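Lactococcal prophage ps3 protein 05 (Staphylococcus epidermidis ATCC 12228, PDB 3G8W) is probably an acetyltransferase of the GNAT family, which would move an acetyl group from acetyl-CoA to a substrate not yet identified. Local coordinates at residues 46-51 against 55-60; 70-75 against 108-113; 87-92 against 100-105; 120-123 against 129-132. All coordinates share one frame; numbering follows the deposited sequence.

Overall arrangement
All four contacts pack a helix on the mixed sheet of a single GNAT domain, and they run along the chain from helix 41-48 to helix 127-136. Contact 1 sets helix 41-48 against strand 55-62. Contacts 2 and 3 share helix 96-112, on the other face of the sheet; their centres are about 12 Å apart, and contact 3 is nested in the loop that contact 2 closes. Contact 4 joins strand 117-123 to helix 127-136. Its centre is about 12 Å from that of contact 3, where the two helices touch, and about 22 Å from that of contact 1. Four successive strands, 55-62, 65-74, 83-91 and 117-123, carry the contacts and unite both layers.

Contact 1 (46-51 against 55-60); sequences TILSNH and WNIFGA
Ile47 crosses one face of the Trp55 indole at a slant. Its CG1 sits 3.7 Å from the centroid of the six-membered ring and 17° off the ring normal, a CH-pi contact near the middle of that ring. CD1 runs on over the CE2 and CZ2 side, while the other branch, CG2, reaches the five-membered ring, 3.6 Å from Trp55 CD1. This spread follows from chi1 of -57°, which turns CG1 away from the carbonyl carbon and leaves CG2 anti to the backbone N. A beta-branched residue suits the place because its two arms span both rings at once. In this GNAT domain the pair ties the last turn of helix 41-48 to the start of strand 55-62, only a short loop later, and Trp55 also rests on Thr71 and Lys73 of the next strand. Further along, Ile57 points at the helix: its CG1 meets Ile47 CG2 at 3.8 Å, and its CD1 meets Leu48 CD2 at 4.1 Å, aliphatic packing that suits buried leucine and isoleucine. Beyond the helix end, a water within hydrogen-bonding distance of Ser49 O and Trp55 O can link the two backbones, though it cannot donate to every acceptor round it.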
loop_
_atom_site.group_PDB
_atom_site.type_symbol
_atom_site.label_atom_id
_atom_site.label_comp_id
_atom_site.label_asym_id
_atom_site.label_seq_id
_atom_site.Cartn_x
_atom_site.Cartn_y
_atom_site.Cartn_z
ATOM N N THR B 46 -15.701 5.270 7.495
ATOM C CA THR B 46 -15.439 4.259 6.484
ATOM C C THR B 46 -14.782 3.036 7.130
ATOM O O THR B 46 -15.369 1.952 7.128
ATOM C CB THR B 46 -14.523 4.816 5.350
ATOM O OG1 THR B 46 -15.082 6.022 4.812
ATOM C CG2 THR B 46 -14.346 3.806 4.231
ATOM N N ILE B 47 -13.592 3.228 7.710
ATOM C CA ILE B 47 -12.819 2.127 8.275
ATOM C C ILE B 47 -13.626 1.375 9.331
ATOM O O ILE B 47 -13.643 0.145 9.353
ATOM C CB ILE B 47 -11.467 2.607 8.854
ATOM C CG1 ILE B 47 -10.639 3.331 7.782
ATOM C CG2 ILE B 47 -10.664 1.427 9.404
ATOM C CD1 ILE B 47 -9.474 4.168 8.328
ATOM N N LEU B 48 -14.324 2.133 10.169
ATOM C CA LEU B 48 -15.086 1.585 11.287
ATOM C C LEU B 48 -16.284 0.699 10.894
ATOM O O LEU B 48 -16.728 -0.149 11.690
ATOM C CB LEU B 48 -15.545 2.725 12.198
ATOM C CG LEU B 48 -14.484 3.331 13.108
ATOM C CD1 LEU B 48 -14.921 4.693 13.575
ATOM C CD2 LEU B 48 -14.218 2.412 14.290
ATOM N N SER B 49 -16.804 0.911 9.682
ATOM C CA SER B 49 -17.890 0.104 9.121
ATOM C C SER B 49 -17.433 -1.321 8.768
ATOM O O SER B 49 -16.245 -1.578 8.561
ATOM C CB SER B 49 -18.450 0.795 7.876
ATOM O OG SER B 49 -19.744 0.306 7.540
ATOM N N ASN B 50 -18.390 -2.242 8.712
ATOM C CA ASN B 50 -18.143 -3.628 8.285
ATOM C C ASN B 50 -18.243 -3.873 6.755
ATOM O O ASN B 50 -17.940 -4.973 6.267
ATOM C CB ASN B 50 -19.068 -4.574 9.051
ATOM C CG ASN B 50 -20.344 -3.890 9.505
ATOM O OD1 ASN B 50 -20.559 -3.706 10.699
ATOM N ND2 ASN B 50 -21.179 -3.478 8.554
ATOM N N HIS B 51 -18.657 -2.855 5.996
ATOM C CA HIS B 51 -18.605 -2.953 4.540
ATOM C C HIS B 51 -17.161 -2.868 4.088
ATOM O O HIS B 51 -16.826 -3.391 3.025
ATOM C CB HIS B 51 -19.492 -1.908 3.845
ATOM C CG HIS B 51 -18.956 -0.506 3.887
ATOM N ND1 HIS B 51 -18.983 0.334 2.791
ATOM C CD2 HIS B 51 -18.394 0.208 4.893
ATOM C CE1 HIS B 51 -18.457 1.503 3.118
ATOM N NE2 HIS B 51 -18.094 1.453 4.389
ATOM N N TRP B 55 -10.582 -3.690 6.380
ATOM C CA TRP B 55 -9.982 -2.528 7.035
ATOM C C TRP B 55 -10.478 -2.446 8.488
ATOM O O TRP B 55 -11.532 -1.851 8.755
ATOM C CB TRP B 55 -10.359 -1.258 6.259
ATOM C CG TRP B 55 -9.313 -0.175 6.264
ATOM C CD1 TRP B 55 -8.253 -0.055 7.114
ATOM C CD2 TRP B 55 -9.255 0.959 5.390
ATOM N NE1 TRP B 55 -7.530 1.073 6.812
ATOM C CE2 TRP B 55 -8.128 1.713 5.757
ATOM C CE3 TRP B 55 -10.047 1.407 4.324
ATOM C CZ2 TRP B 55 -7.774 2.894 5.098
ATOM C CZ3 TRP B 55 -9.694 2.578 3.674
ATOM C CH2 TRP B 55 -8.574 3.310 4.066
ATOM N N ASN B 56 -9.730 -3.046 9.415
ATOM C CA ASN B 56 -10.258 -3.294 10.759
ATOM C C ASN B 56 -9.504 -2.690 11.923
ATOM O O ASN B 56 -8.329 -2.978 12.134
ATOM C CB ASN B 56 -10.394 -4.792 10.994
ATOM C CG ASN B 56 -11.431 -5.437 10.094
ATOM O OD1 ASN B 56 -11.950 -4.820 9.160
ATOM N ND2 ASN B 56 -11.741 -6.695 10.380
ATOM N N ILE B 57 -10.181 -1.856 12.687
ATOM C CA ILE B 57 -9.627 -1.330 13.906
ATOM C C ILE B 57 -10.024 -2.243 15.070
ATOM O O ILE B 57 -11.214 -2.500 15.293
ATOM C CB ILE B 57 -10.174 0.068 14.192
ATOM C CG1 ILE B 57 -9.813 1.027 13.068
ATOM C CG2 ILE B 57 -9.640 0.592 15.528
ATOM C CD1 ILE B 57 -10.275 2.436 13.326
ATOM N N PHE B 58 -9.037 -2.716 15.828
ATOM C CA PHE B 58 -9.345 -3.427 17.067
ATOM C C PHE B 58 -9.114 -2.565 18.288
ATOM O O PHE B 58 -8.205 -1.727 18.289
ATOM C CB PHE B 58 -8.500 -4.668 17.199
ATOM C CG PHE B 58 -8.795 -5.712 16.185
ATOM C CD1 PHE B 58 -9.520 -6.839 16.537
ATOM C CD2 PHE B 58 -8.302 -5.597 14.888
ATOM C CE1 PHE B 58 -9.760 -7.826 15.599
ATOM C CE2 PHE B 58 -8.545 -6.584 13.936
ATOM C CZ PHE B 58 -9.264 -7.697 14.282
ATOM N N GLY B 59 -9.918 -2.789 19.329
ATOM C CA GLY B 59 -9.763 -2.083 20.605
ATOM C C GLY B 59 -9.655 -2.992 21.815
ATOM O O GLY B 59 -10.287 -4.043 21.861
ATOM N N ALA B 60 -8.828 -2.598 22.785
ATOM C CA ALA B 60 -8.808 -3.250 24.100
ATOM C C ALA B 60 -9.621 -2.423 25.107
ATOM O O ALA B 60 -9.494 -1.193 25.169
ATOM C CB ALA B 60 -7.399 -3.441 24.583
HETATM O O HOH W 1 -14.001 -2.432 9.132
#

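Contact 2 (70-75 against 108-113); sequences CTLKQM and QYAKEQ
The Tyr109 ring meets Leu72 at its edge: CD2 of the leucine lies near the ring plane, 3.9 Å from Tyr109 CD1. Over one face of the same ring sits Gln113 CG, 3.4 Å above the plane and displaced toward the rim, so the aliphatic part of a residue one turn later packs on the phenol. Phe58 of strand 55-62 adds an edge-to-face contact with this ring. The CB of Tyr109 points to the strand, and with CG anti to the backbone N (chi1 174°) the ring edge reaches Leu72. Leu72 extends from strand 65-74 toward helix 96-112, and its CD2 also comes 4.4 Å from Ala110 CB; the small methyl of alanine gives a light contact on the buried side of the helix. Leu72 also packs on Ile106, Ala84 and Leu86. Lys73, the next residue on the strand, points away from the helix and gives its NZ to Gln74 O at 3.1 Å, tilted 32° from the carbonyl plane. Between these two segments the contact is apolar, consistent with burial of carbon surface, rather than directed polar bonding, as what draws them together.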
loop_
_atom_site.group_PDB
_atom_site.type_symbol
_atom_site.label_atom_id
_atom_site.label_comp_id
_atom_site.label_asym_id
_atom_site.label_seq_id
_atom_site.Cartn_x
_atom_site.Cartn_y
_atom_site.Cartn_z
ATOM N N CYS B 70 -5.614 -0.615 17.498
ATOM C CA CYS B 70 -4.716 -0.873 16.389
ATOM C C CYS B 70 -5.481 -1.244 15.135
ATOM O O CYS B 70 -6.456 -1.979 15.216
ATOM C CB CYS B 70 -3.770 -1.993 16.761
ATOM S SG CYS B 70 -2.434 -2.115 15.616
ATOM N N THR B 71 -5.051 -0.745 13.978
ATOM C CA THR B 71 -5.714 -1.090 12.713
ATOM C C THR B 71 -5.072 -2.253 11.973
ATOM O O THR B 71 -3.863 -2.319 11.832
ATOM C CB THR B 71 -5.786 0.100 11.742
ATOM O OG1 THR B 71 -6.717 1.054 12.238
ATOM C CG2 THR B 71 -6.269 -0.342 10.384
ATOM N N LEU B 72 -5.905 -3.160 11.481
ATOM C CA LEU B 72 -5.451 -4.156 10.524
ATOM C C LEU B 72 -6.015 -3.832 9.152
ATOM O O LEU B 72 -7.249 -3.807 8.948
ATOM C CB LEU B 72 -5.851 -5.568 10.958
ATOM C CG LEU B 72 -5.057 -6.667 10.252
ATOM C CD1 LEU B 72 -3.554 -6.411 10.345
ATOM C CD2 LEU B 72 -5.408 -8.036 10.815
ATOM N N LYS B 73 -5.110 -3.564 8.220
ATOM C CA LYS B 73 -5.499 -3.268 6.844
ATOM C C LYS B 73 -4.969 -4.380 5.966
ATOM O O LYS B 73 -3.776 -4.482 5.719
ATOM C CB LYS B 73 -4.969 -1.891 6.403
ATOM C CG LYS B 73 -5.681 -1.280 5.201
ATOM C CD LYS B 73 -5.172 -1.803 3.835
ATOM C CE LYS B 73 -6.230 -1.518 2.712
ATOM N NZ LYS B 73 -5.980 -2.188 1.373
ATOM N N GLN B 74 -5.861 -5.255 5.546
ATOM C CA GLN B 74 -5.502 -6.334 4.650
ATOM C C GLN B 74 -5.525 -5.787 3.216
ATOM O O GLN B 74 -6.293 -4.886 2.908
ATOM C CB GLN B 74 -6.468 -7.490 4.838
ATOM C CG GLN B 74 -6.045 -8.748 4.167
ATOM C CD GLN B 74 -7.109 -9.812 4.220
ATOM O OE1 GLN B 74 -8.169 -9.626 4.820
ATOM N NE2 GLN B 74 -6.837 -10.940 3.592
HETATM N N MSE B 75 -4.669 -6.297 2.345
HETATM C CA MSE B 75 -4.503 -5.666 1.046
HETATM C C MSE B 75 -5.497 -6.295 0.155
HETATM O O MSE B 75 -5.215 -7.358 -0.386
HETATM C CB MSE B 75 -3.132 -5.963 0.447
HETATM C CG MSE B 75 -2.040 -6.134 1.430
HETATM SE SE MSE B 75 -0.924 -4.607 1.248
HETATM C CE MSE B 75 0.381 -5.207 -0.085
ATOM N N GLN B 108 -3.925 -13.447 16.123
ATOM C CA GLN B 108 -4.809 -14.597 16.069
ATOM C C GLN B 108 -5.892 -14.414 15.017
ATOM O O GLN B 108 -6.238 -15.361 14.313
ATOM C CB GLN B 108 -5.424 -14.910 17.433
ATOM C CG GLN B 108 -5.909 -16.371 17.578
ATOM C CD GLN B 108 -4.794 -17.397 17.305
ATOM O OE1 GLN B 108 -3.599 -17.095 17.432
ATOM N NE2 GLN B 108 -5.184 -18.608 16.925
ATOM N N TYR B 109 -6.414 -13.196 14.917
ATOM C CA TYR B 109 -7.406 -12.865 13.916
ATOM C C TYR B 109 -6.833 -13.021 12.494
ATOM O O TYR B 109 -7.498 -13.583 11.601
ATOM C CB TYR B 109 -7.898 -11.442 14.128
ATOM C CG TYR B 109 -8.832 -10.984 13.035
ATOM C CD1 TYR B 109 -8.356 -10.256 11.932
ATOM C CD2 TYR B 109 -10.206 -11.300 13.086
ATOM C CE1 TYR B 109 -9.224 -9.837 10.925
ATOM C CE2 TYR B 109 -11.079 -10.890 12.087
ATOM C CZ TYR B 109 -10.586 -10.160 11.018
ATOM O OH TYR B 109 -11.458 -9.759 10.040
ATOM N N ALA B 110 -5.606 -12.513 12.299
ATOM C CA ALA B 110 -4.908 -12.595 11.011
ATOM C C ALA B 110 -4.859 -14.040 10.537
ATOM O O ALA B 110 -5.359 -14.343 9.444
ATOM C CB ALA B 110 -3.502 -12.012 11.096
ATOM N N LYS B 111 -4.272 -14.914 11.368
ATOM C CA LYS B 111 -4.211 -16.349 11.099
ATOM C C LYS B 111 -5.570 -16.856 10.637
ATOM O O LYS B 111 -5.658 -17.583 9.657
ATOM C CB LYS B 111 -3.799 -17.138 12.347
ATOM C CG LYS B 111 -2.378 -16.926 12.865
ATOM C CD LYS B 111 -1.839 -18.198 13.543
ATOM C CE LYS B 111 -1.735 -19.352 12.509
ATOM N NZ LYS B 111 -1.295 -20.683 13.047
ATOM N N GLU B 112 -6.626 -16.455 11.345
ATOM C CA GLU B 112 -7.974 -16.973 11.111
ATOM C C GLU B 112 -8.594 -16.416 9.827
ATOM O O GLU B 112 -9.599 -16.910 9.347
ATOM C CB GLU B 112 -8.882 -16.734 12.341
ATOM C CG GLU B 112 -8.431 -17.467 13.631
ATOM C CD GLU B 112 -9.108 -16.963 14.920
ATOM O OE1 GLU B 112 -10.322 -17.153 15.086
ATOM O OE2 GLU B 112 -8.417 -16.399 15.794
ATOM N N GLN B 113 -7.978 -15.395 9.261
ATOM C CA GLN B 113 -8.385 -14.904 7.956
ATOM C C GLN B 113 -7.442 -15.392 6.885
ATOM O O GLN B 113 -7.502 -14.921 5.753
ATOM C CB GLN B 113 -8.374 -13.380 7.935
ATOM C CG GLN B 113 -9.226 -12.734 8.997
ATOM C CD GLN B 113 -10.680 -13.102 8.859
ATOM O OE1 GLN B 113 -11.257 -13.018 7.767
ATOM N NE2 GLN B 113 -11.286 -13.512 9.964
#

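Contact 3 (87-92 against 100-105); sequences ENNFVK and RELINH
Asn89 faces Leu102 and Ile103 of the helix, and the contact is first of all one of van der Waals packing. Its amide lies against the tips of two aliphatic side chains, with ND2 4.3 Å from Leu102 CD1 and OD1 4.4 Å from Ile103 CD1. The CB of Asn89 points to the helix, and with CG anti to the backbone N, chi1 -169°, the amide extends beside Leu102 and Ile103. Leucine and isoleucine suit the helix side, since both branches are apolar and belong to its buried face: Leu102 also packs on Cys70 and Ile7, and Ile103 on Phe132 and Ile136.

Polar bonding comes from neighbours. Asn89 OD1 accepts from Asn99 ND2, one turn before Ile103 on the same helix, and Asn89 ND2 donates to Thr69 O of the adjoining strand, so both ends of the amide have partners although apolar carbons lie beside it. An asparagine fits such a place because it can give and take at once.

In the fold, the contact joins the first strand and the helix of the beta-alpha-beta unit 83-91, 96-112, 117-123. In GNAT relatives the turn between this strand and this helix binds the pyrophosphate of acetyl-CoA; whether it does so here is not established.

Bonds at both ends of the amide would fix the rotation of Asn89, whereas its packing against Leu102 and Ile103 is loose and carries little surface.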
loop_
_atom_site.group_PDB
_atom_site.type_symbol
_atom_site.label_atom_id
_atom_site.label_comp_id
_atom_site.label_asym_id
_atom_site.label_seq_id
_atom_site.Cartn_x
_atom_site.Cartn_y
_atom_site.Cartn_z
ATOM N N GLU B 87 -1.383 -0.609 11.490
ATOM C CA GLU B 87 -1.187 0.847 11.513
ATOM C C GLU B 87 -1.916 1.495 12.687
ATOM O O GLU B 87 -2.832 0.900 13.289
ATOM C CB GLU B 87 -1.655 1.469 10.197
ATOM N N ASN B 88 -1.506 2.726 12.993
ATOM C CA ASN B 88 -2.116 3.561 14.035
ATOM C C ASN B 88 -2.327 2.840 15.386
ATOM O O ASN B 88 -3.445 2.735 15.885
ATOM C CB ASN B 88 -3.390 4.268 13.506
ATOM C CG ASN B 88 -3.112 5.190 12.288
ATOM O OD1 ASN B 88 -2.022 5.722 12.122
ATOM N ND2 ASN B 88 -4.118 5.384 11.449
ATOM N N ASN B 89 -1.227 2.351 15.964
ATOM C CA ASN B 89 -1.244 1.721 17.292
ATOM C C ASN B 89 -1.331 2.796 18.398
ATOM O O ASN B 89 -0.323 3.364 18.788
ATOM C CB ASN B 89 -0.006 0.817 17.457
ATOM C CG ASN B 89 -0.064 -0.095 18.698
ATOM O OD1 ASN B 89 0.968 -0.625 19.110
ATOM N ND2 ASN B 89 -1.243 -0.279 19.287
ATOM N N PHE B 90 -2.545 3.087 18.869
ATOM C CA PHE B 90 -2.746 4.042 19.979
ATOM C C PHE B 90 -2.987 3.339 21.304
ATOM O O PHE B 90 -3.888 2.505 21.427
ATOM C CB PHE B 90 -3.887 5.039 19.719
ATOM C CG PHE B 90 -3.769 5.774 18.425
ATOM C CD1 PHE B 90 -2.711 6.629 18.190
ATOM C CD2 PHE B 90 -4.728 5.624 17.438
ATOM C CE1 PHE B 90 -2.588 7.322 16.982
ATOM C CE2 PHE B 90 -4.616 6.307 16.229
ATOM C CZ PHE B 90 -3.541 7.164 16.003
ATOM N N VAL B 91 -2.173 3.690 22.297
ATOM C CA VAL B 91 -2.281 3.094 23.619
ATOM C C VAL B 91 -2.398 4.199 24.647
ATOM O O VAL B 91 -1.770 5.230 24.496
ATOM C CB VAL B 91 -1.064 2.210 23.940
ATOM C CG1 VAL B 91 -1.437 1.135 24.961
ATOM C CG2 VAL B 91 -0.492 1.576 22.653
ATOM N N LYS B 92 -3.219 3.976 25.676
ATOM C CA LYS B 92 -3.434 4.933 26.759
ATOM C C LYS B 92 -2.437 4.683 27.874
ATOM O O LYS B 92 -2.262 3.546 28.313
ATOM C CB LYS B 92 -4.859 4.814 27.302
ATOM C CG LYS B 92 -5.250 5.865 28.333
ATOM C CD LYS B 92 -6.457 5.375 29.115
ATOM C CE LYS B 92 -7.008 6.425 30.076
ATOM N NZ LYS B 92 -8.371 6.066 30.567
ATOM N N ARG B 100 0.518 -5.446 24.236
ATOM C CA ARG B 100 1.018 -6.779 23.913
ATOM C C ARG B 100 -0.148 -7.742 23.802
ATOM O O ARG B 100 -0.182 -8.569 22.907
ATOM C CB ARG B 100 2.026 -7.253 24.943
ATOM C CG ARG B 100 2.547 -8.619 24.700
ATOM C CD ARG B 100 3.654 -8.995 25.679
ATOM N NE ARG B 100 4.703 -7.974 25.808
ATOM C CZ ARG B 100 5.747 -7.829 24.987
ATOM N NH1 ARG B 100 5.918 -8.633 23.955
ATOM N NH2 ARG B 100 6.629 -6.869 25.197
ATOM N N GLU B 101 -1.125 -7.620 24.683
ATOM C CA GLU B 101 -2.281 -8.495 24.609
ATOM C C GLU B 101 -3.115 -8.185 23.358
ATOM O O GLU B 101 -3.631 -9.090 22.694
ATOM C CB GLU B 101 -3.107 -8.364 25.876
ATOM C CG GLU B 101 -3.882 -9.591 26.245
ATOM C CD GLU B 101 -4.669 -9.382 27.533
ATOM O OE1 GLU B 101 -5.927 -9.520 27.500
ATOM O OE2 GLU B 101 -4.029 -9.063 28.580
ATOM N N LEU B 102 -3.235 -6.900 23.039
ATOM C CA LEU B 102 -3.919 -6.460 21.830
ATOM C C LEU B 102 -3.251 -6.989 20.531
ATOM O O LEU B 102 -3.947 -7.549 19.675
ATOM C CB LEU B 102 -3.959 -4.933 21.819
ATOM C CG LEU B 102 -5.036 -4.080 21.157
ATOM C CD1 LEU B 102 -4.346 -3.108 20.261
ATOM C CD2 LEU B 102 -6.046 -4.863 20.375
ATOM N N ILE B 103 -1.918 -6.816 20.392
ATOM C CA ILE B 103 -1.197 -7.239 19.175
ATOM C C ILE B 103 -1.410 -8.730 18.973
ATOM O O ILE B 103 -1.737 -9.162 17.872
ATOM C CB ILE B 103 0.322 -6.824 19.140
ATOM C CG1 ILE B 103 0.474 -5.303 19.035
ATOM C CG2 ILE B 103 1.071 -7.455 17.968
ATOM C CD1 ILE B 103 -0.614 -4.610 18.234
ATOM N N ASN B 104 -1.294 -9.497 20.049
ATOM C CA ASN B 104 -1.585 -10.919 20.004
ATOM C C ASN B 104 -2.973 -11.274 19.500
ATOM O O ASN B 104 -3.102 -12.189 18.697
ATOM C CB ASN B 104 -1.327 -11.567 21.344
ATOM C CG ASN B 104 0.098 -12.107 21.472
ATOM O OD1 ASN B 104 0.342 -12.986 22.296
ATOM N ND2 ASN B 104 1.036 -11.603 20.667
ATOM N N HIS B 105 -3.998 -10.549 19.941
ATOM C CA HIS B 105 -5.364 -10.799 19.483
ATOM C C HIS B 105 -5.358 -10.607 17.977
ATOM O O HIS B 105 -5.877 -11.442 17.222
ATOM C CB HIS B 105 -6.347 -9.816 20.140
ATOM C CG HIS B 105 -7.793 -10.087 19.841
ATOM N ND1 HIS B 105 -8.368 -9.833 18.611
ATOM C CD2 HIS B 105 -8.793 -10.556 20.626
ATOM C CE1 HIS B 105 -9.649 -10.159 18.642
ATOM N NE2 HIS B 105 -9.933 -10.592 19.855
#

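Contact 4 (120-123 against 129-132); sequences IAIA and AKVF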
loop_
_atom_site.group_PDB
_atom_site.type_symbol
_atom_site.label_atom_id
_atom_site.label_comp_id
_atom_site.label_asym_id
_atom_site.label_seq_id
_atom_site.Cartn_x
_atom_site.Cartn_y
_atom_site.Cartn_z
ATOM N N ILE B 120 4.522 -3.717 9.398
ATOM C CA ILE B 120 4.328 -2.434 10.038
ATOM C C ILE B 120 5.499 -1.544 9.665
ATOM O O ILE B 120 6.638 -1.999 9.590
ATOM C CB ILE B 120 4.148 -2.567 11.586
ATOM C CG1 ILE B 120 3.758 -1.233 12.209
ATOM C CG2 ILE B 120 5.350 -3.257 12.289
ATOM C CD1 ILE B 120 2.829 -1.421 13.425
ATOM N N ALA B 121 5.191 -0.285 9.376
ATOM C CA ALA B 121 6.194 0.731 9.120
ATOM C C ALA B 121 6.307 1.559 10.379
ATOM O O ALA B 121 5.307 2.101 10.871
ATOM C CB ALA B 121 5.788 1.596 7.945
ATOM N N ILE B 122 7.521 1.633 10.926
ATOM C CA ILE B 122 7.780 2.404 12.155
ATOM C C ILE B 122 8.790 3.491 11.866
ATOM O O ILE B 122 9.785 3.235 11.183
ATOM C CB ILE B 122 8.303 1.516 13.289
ATOM C CG1 ILE B 122 7.278 0.418 13.592
ATOM C CG2 ILE B 122 8.516 2.350 14.515
ATOM C CD1 ILE B 122 7.791 -0.799 14.348
ATOM N N ALA B 123 8.516 4.696 12.376
ATOM C CA ALA B 123 9.403 5.855 12.211
ATOM C C ALA B 123 10.779 5.573 12.783
ATOM O O ALA B 123 10.912 5.224 13.948
ATOM C CB ALA B 123 8.805 7.074 12.875
ATOM N N ALA B 129 8.934 1.661 20.063
ATOM C CA ALA B 129 8.112 0.849 19.159
ATOM C C ALA B 129 8.866 -0.282 18.433
ATOM O O ALA B 129 8.327 -1.394 18.266
ATOM C CB ALA B 129 7.404 1.743 18.121
ATOM N N LYS B 130 10.097 0.010 17.993
ATOM C CA LYS B 130 10.935 -1.000 17.355
ATOM C C LYS B 130 11.183 -2.148 18.311
ATOM O O LYS B 130 11.045 -3.316 17.941
ATOM C CB LYS B 130 12.265 -0.411 16.869
ATOM C CG LYS B 130 12.238 -0.011 15.360
ATOM C CD LYS B 130 13.588 -0.318 14.671
ATOM C CE LYS B 130 14.440 0.949 14.549
ATOM N NZ LYS B 130 13.891 1.833 13.449
ATOM N N VAL B 131 11.540 -1.787 19.545
ATOM C CA VAL B 131 11.724 -2.722 20.639
ATOM C C VAL B 131 10.428 -3.504 20.961
ATOM O O VAL B 131 10.434 -4.738 21.071
ATOM C CB VAL B 131 12.228 -2.000 21.907
ATOM C CG1 VAL B 131 12.354 -2.981 23.046
ATOM C CG2 VAL B 131 13.547 -1.325 21.635
ATOM N N PHE B 132 9.318 -2.801 21.113
ATOM C CA PHE B 132 8.084 -3.501 21.336
ATOM C C PHE B 132 7.779 -4.546 20.242
ATOM O O PHE B 132 7.656 -5.744 20.541
ATOM C CB PHE B 132 6.942 -2.521 21.495
ATOM C CG PHE B 132 5.636 -3.174 21.808
ATOM C CD1 PHE B 132 5.420 -3.746 23.055
ATOM C CD2 PHE B 132 4.615 -3.208 20.842
ATOM C CE1 PHE B 132 4.209 -4.352 23.342
ATOM C CE2 PHE B 132 3.382 -3.823 21.109
ATOM C CZ PHE B 132 3.159 -4.393 22.357
#
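This is a largely apolar strand-to-helix contact, partly buried beside the sheet, between Ile122 of strand 117-123 and Ala129 in the first turns of helix 127-136, with the Lys130 methylenes as a looser flank. Ile122 points at the helix; chi1 of -59° sets CG1 beside the backbone N and so leaves CG2 anti to it, where it meets Ala129 CB at 3.8 Å. The other branch goes a different way: Ile122 CD1 passes 4.0 Å from Ala129 O and 4.4 Å from Lys130 CA, lying against the helix backbone. Alanine suits this spot because its single methyl lets the helix settle close to a branched isoleucine, with the CA atoms of Ile122 and Lys130 7.0 Å apart. The aliphatic part of Lys130 continues the packing, its CG 4.5 Å from Ile122 CG2, while NZ bonds Asn158 OD1 and, weakly, Ser124 O. A lysine thus serves both surfaces, methylenes for the isoleucine and an ammonium group for polar partners. At the start of the helix Asn126 OD1 accepts from Ala129 N, in the first turn, where backbone N-H groups lack a carbonyl partner within the helix. Ile122 also packs on Leu160 and Phe133. A strand, a short turn and a helix folding back on the sheet, as in strand 117-123 and helix 127-136, are expected of GNAT acetyltransferases, where the corresponding region lies near the acetyl-CoA site, as may hold here.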